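Fructose-bisphosphate aldolase (Plasmodium falciparum, PDB 4TR9) belongs to the class I aldolases, enzymes built on an eight-stranded TIM barrel, and is assembled here from four protein chains. Local coordinates at residues 118-121 with 127-130; 174-179 with 225-230. One frame throughout, in Å; residues are numbered along the deposited sequence. Where two conformers were deposited one is given.

Contact 1: residues 118-121 with 127-130; sequences LVNI and EKST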
loop_
_atom_site.group_PDB
_atom_site.type_symbol
_atom_site.label_atom_id
_atom_site.label_comp_id
_atom_site.label_asym_id
_atom_site.label_seq_id
_atom_site.Cartn_x
_atom_site.Cartn_y
_atom_site.Cartn_z
ATOM N N LEU A 118 -6.960 23.417 8.794
ATOM C CA LEU A 118 -6.504 22.137 9.326
ATOM C C LEU A 118 -7.419 21.590 10.417
ATOM O O LEU A 118 -8.053 22.346 11.152
ATOM C CB LEU A 118 -5.082 22.271 9.872
ATOM C CG LEU A 118 -4.012 22.759 8.895
ATOM C CD1 LEU A 118 -2.676 22.899 9.605
ATOM C CD2 LEU A 118 -3.897 21.815 7.710
ATOM N N VAL A 119 -7.474 20.265 10.514
ATOM C CA VAL A 119 -8.248 19.582 11.546
ATOM C C VAL A 119 -7.457 18.387 12.077
ATOM O O VAL A 119 -6.862 17.639 11.301
ATOM C CB VAL A 119 -9.621 19.104 11.010
ATOM C CG1 VAL A 119 -10.288 18.155 11.994
ATOM C CG2 VAL A 119 -10.525 20.292 10.722
ATOM N N ASN A 120 -7.441 18.224 13.398
ATOM C CA ASN A 120 -6.745 17.107 14.031
ATOM C C ASN A 120 -7.222 15.750 13.531
ATOM O O ASN A 120 -8.415 15.538 13.324
ATOM C CB ASN A 120 -6.910 17.171 15.551
ATOM C CG ASN A 120 -6.053 18.245 16.188
ATOM O OD1 ASN A 120 -4.931 18.498 15.753
ATOM N ND2 ASN A 120 -6.579 18.881 17.229
ATOM N N ILE A 121 -6.280 14.833 13.335
ATOM C CA ILE A 121 -6.614 13.459 12.988
ATOM C C ILE A 121 -6.857 12.656 14.257
ATOM O O ILE A 121 -6.011 12.638 15.151
ATOM C CB ILE A 121 -5.499 12.781 12.169
ATOM C CG1 ILE A 121 -5.230 13.553 10.878
ATOM C CG2 ILE A 121 -5.870 11.339 11.856
ATOM C CD1 ILE A 121 -4.131 12.950 10.028
ATOM N N GLU A 127 -1.906 15.540 15.161
ATOM C CA GLU A 127 -1.401 15.641 13.797
ATOM C C GLU A 127 -2.529 16.093 12.874
ATOM O O GLU A 127 -3.643 15.576 12.941
ATOM C CB GLU A 127 -0.807 14.311 13.333
ATOM C CG GLU A 127 0.451 13.915 14.093
ATOM C CD GLU A 127 1.162 12.728 13.474
ATOM O OE1 GLU A 127 0.595 11.615 13.489
ATOM O OE2 GLU A 127 2.288 12.911 12.965
ATOM N N LYS A 128 -2.231 17.060 12.014
ATOM C CA LYS A 128 -3.266 17.780 11.282
ATOM C C LYS A 128 -3.682 17.131 9.965
ATOM O O LYS A 128 -2.915 16.400 9.338
ATOM C CB LYS A 128 -2.800 19.212 11.009
ATOM C CG LYS A 128 -2.351 19.964 12.251
ATOM C CD LYS A 128 -3.465 20.046 13.276
ATOM C CE LYS A 128 -3.019 20.801 14.517
ATOM N NZ LYS A 128 -4.101 20.864 15.539
ATOM N N SER A 129 -4.915 17.420 9.559
ATOM C CA SER A 129 -5.434 17.037 8.252
ATOM C C SER A 129 -6.148 18.235 7.632
ATOM O O SER A 129 -6.762 19.029 8.344
ATOM C CB SER A 129 -6.381 15.843 8.366
ATOM O OG SER A 129 -6.996 15.555 7.124
ATOM N N THR A 130 -6.071 18.367 6.312
ATOM C CA THR A 130 -6.630 19.536 5.640
ATOM C C THR A 130 -7.998 19.250 5.019
ATOM O O THR A 130 -8.188 18.234 4.352
ATOM C CB THR A 130 -5.684 20.053 4.542
ATOM O OG1 THR A 130 -4.326 19.796 4.917
ATOM C CG2 THR A 130 -5.871 21.545 4.345
#
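Glu127 opens the pairing through its backbone: its carbonyl O accepts a hydrogen bond from Ile121 N (2.8 Å), the donor lying nearly in line with the C=O bond. Its carboxylate turns elsewhere, to Thr167. Lys128 lies opposite Asn120 in a non-hydrogen-bonded antiparallel pair. With CG beside the backbone N (chi1 -53°) and a bend at chi2, extended beyond it, the lysine chain runs alongside the asparagine, and NZ hydrogen-bonds Asn120 OD1 from 34° out of the carbonyl plane; the modelled 2.5 Å is shorter than usual and its exact length doubtful. Near its base, Lys128 CB packs 3.9 Å from Leu118 CD1, the two side chains crossing at about a right angle. Ser129 and Val119 form the hydrogen-bonded pair, each amide N 2.6 Å from the other residue's carbonyl O. Ser129 CB also rests against Ile121 CG1 at 3.6 Å, while its hydroxyl bonds Glu173. At Thr130 the pairing is again non-hydrogen-bonded; OG1 lies 3.5 Å from Leu118 CD2 and bonds the carbonyl of Arg154. This two-stranded antiparallel hairpin is separate from the parallel barrel sheet. Leu118 and Thr130 rest on barrel strand 150-157, whereas Ile121 packs on helix 168-187.

Contact 2: residues 174-179 with 225-230; sequences TAWGLA and QENGVL
Ala179, inside helix 168-187, and Asn227, just past the end of helix 206-226, bring their CA atoms to 6.4 Å, the closest pair of CA atoms between the two segments. The second helix stops in a Schellman motif whose C-prime residue is Gly228, with positive phi and a weak bond from Gly228 N to Gln225 O. Asn227, one residue earlier, points toward the first helix and carries most of the contact. Its flat amide group lies over one face of the Trp176 ring, toward the rim of the six-membered ring, with Asn227 CG 4.1 Å from Trp176 CH2 and ring and amide planes 64° apart. Trp176 swings CG opposite its backbone N (chi1 -167°), which brings the six-membered part of the indole to the asparagine. Ala179 CB touches the same amide, 3.9 Å from Asn227 CG. Val229, beyond the turn, adds a looser touch, with CG2 4.0 Å from Ala179 O. No hydrogen bond crosses between the segments, so close packing of buried groups carries the contact. Trp176 NE1 bonds Glu173 of a second subunit, placing the indole at a subunit interface. The contact belongs to two successive outer helices of the barrel: Ala175 and Ala179 lie against helix 206-226, while Leu178 faces inward onto strands 150-157 and 191-198.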
loop_
_atom_site.group_PDB
_atom_site.type_symbol
_atom_site.label_atom_id
_atom_site.label_comp_id
_atom_site.label_asym_id
_atom_site.label_seq_id
_atom_site.Cartn_x
_atom_site.Cartn_y
_atom_site.Cartn_z
ATOM N N THR A 174 -2.099 12.989 4.546
ATOM C CA THR A 174 -1.534 14.148 3.870
ATOM C C THR A 174 -1.401 13.879 2.377
ATOM O O THR A 174 -1.839 14.678 1.550
ATOM C CB THR A 174 -0.154 14.520 4.447
ATOM O OG1 THR A 174 -0.321 15.143 5.726
ATOM C CG2 THR A 174 0.580 15.473 3.515
ATOM N N ALA A 175 -0.806 12.738 2.044
ATOM C CA ALA A 175 -0.551 12.373 0.656
ATOM C C ALA A 175 -1.843 12.201 -0.139
ATOM O O ALA A 175 -1.973 12.729 -1.243
ATOM C CB ALA A 175 0.279 11.098 0.594
ATOM N N TRP A 176 -2.795 11.463 0.423
ATOM C CA TRP A 176 -4.053 11.198 -0.267
ATOM C C TRP A 176 -4.902 12.460 -0.369
ATOM O O TRP A 176 -5.611 12.662 -1.357
ATOM C CB TRP A 176 -4.837 10.092 0.442
ATOM C CG TRP A 176 -5.978 9.567 -0.373
ATOM C CD1 TRP A 176 -7.299 9.887 -0.240
ATOM C CD2 TRP A 176 -5.899 8.637 -1.461
ATOM N NE1 TRP A 176 -8.047 9.209 -1.172
ATOM C CE2 TRP A 176 -7.210 8.435 -1.934
ATOM C CE3 TRP A 176 -4.846 7.954 -2.077
ATOM C CZ2 TRP A 176 -7.497 7.580 -2.997
ATOM C CZ3 TRP A 176 -5.132 7.105 -3.131
ATOM C CH2 TRP A 176 -6.446 6.925 -3.580
ATOM N N GLY A 177 -4.828 13.304 0.655
ATOM C CA GLY A 177 -5.544 14.567 0.657
ATOM C C GLY A 177 -5.057 15.473 -0.457
ATOM O O GLY A 177 -5.855 16.041 -1.203
ATOM N N LEU A 178 -3.738 15.601 -0.568
ATOM C CA LEU A 178 -3.126 16.366 -1.647
ATOM C C LEU A 178 -3.439 15.728 -2.994
ATOM O O LEU A 178 -3.600 16.420 -3.999
ATOM C CB LEU A 178 -1.612 16.458 -1.448
ATOM C CG LEU A 178 -1.111 17.318 -0.287
ATOM C CD1 LEU A 178 0.313 16.933 0.083
ATOM C CD2 LEU A 178 -1.188 18.791 -0.647
ATOM N N ALA A 179 -3.526 14.402 -3.000
ATOM C CA ALA A 179 -3.788 13.651 -4.221
ATOM C C ALA A 179 -5.170 13.954 -4.791
ATOM O O ALA A 179 -5.308 14.243 -5.981
ATOM C CB ALA A 179 -3.642 12.160 -3.960
ATOM N N GLN A 225 0.155 9.684 -8.339
ATOM C CA GLN A 225 0.097 8.891 -9.561
ATOM C C GLN A 225 -1.044 7.877 -9.533
ATOM O O GLN A 225 -1.477 7.396 -10.580
ATOM C CB GLN A 225 1.431 8.183 -9.798
ATOM C CG GLN A 225 2.611 9.138 -9.889
ATOM C CD GLN A 225 3.628 8.721 -10.930
ATOM O OE1 GLN A 225 3.430 7.746 -11.655
ATOM N NE2 GLN A 225 4.725 9.465 -11.014
ATOM N N GLU A 226 -1.531 7.558 -8.340
ATOM C CA GLU A 226 -2.638 6.619 -8.217
ATOM C C GLU A 226 -3.966 7.298 -8.538
ATOM O O GLU A 226 -4.922 6.639 -8.945
ATOM C CB GLU A 226 -2.674 6.005 -6.818
ATOM C CG GLU A 226 -1.426 5.205 -6.477
ATOM C CD GLU A 226 -0.916 4.391 -7.653
ATOM O OE1 GLU A 226 -1.635 3.474 -8.103
ATOM O OE2 GLU A 226 0.201 4.673 -8.134
ATOM N N ASN A 227 -4.014 8.614 -8.364
ATOM C CA ASN A 227 -5.204 9.381 -8.706
ATOM C C ASN A 227 -5.084 9.960 -10.112
ATOM O O ASN A 227 -6.003 10.608 -10.610
ATOM C CB ASN A 227 -5.442 10.498 -7.689
ATOM C CG ASN A 227 -5.843 9.969 -6.323
ATOM O OD1 ASN A 227 -5.020 9.426 -5.586
ATOM N ND2 ASN A 227 -7.113 10.138 -5.975
ATOM N N GLY A 228 -3.937 9.726 -10.741
ATOM C CA GLY A 228 -3.722 10.112 -12.124
ATOM C C GLY A 228 -3.508 11.593 -12.359
ATOM O O GLY A 228 -3.986 12.146 -13.350
ATOM N N VAL A 229 -2.784 12.240 -11.453
ATOM C CA VAL A 229 -2.488 13.658 -11.600
ATOM C C VAL A 229 -1.338 13.884 -12.572
ATOM O O VAL A 229 -0.261 13.307 -12.422
ATOM C CB VAL A 229 -2.155 14.303 -10.244
ATOM C CG1 VAL A 229 -1.362 15.589 -10.434
ATOM C CG2 VAL A 229 -3.431 14.574 -9.484
ATOM N N LEU A 230 -1.584 14.720 -13.575
ATOM C CA LEU A 230 -0.567 15.067 -14.556
ATOM C C LEU A 230 0.545 15.875 -13.899
ATOM O O LEU A 230 0.335 17.018 -13.493
ATOM C CB LEU A 230 -1.186 15.854 -15.712
ATOM C CG LEU A 230 -0.300 16.092 -16.936
ATOM C CD1 LEU A 230 -0.032 14.782 -17.659
ATOM C CD2 LEU A 230 -0.937 17.106 -17.871
#

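In the fold
From the N terminus, the chain completes barrel strand 109-113 and then folds back on itself in contact 1, which closes a short hairpin across five intervening residues. Contact 2 begins only after that hairpin is complete, so the two follow in series without nesting or crossing. Between them runs strand 150-157, leading into helix 168-187; contact 2 then spans strand 191-198 and most of helix 206-226, tying the end of that helix to the one before it. Helix 168-187 links the two: the hairpin rests on it and contact 2 uses its middle. Their centres are 18 Å apart, and both border the second subunit.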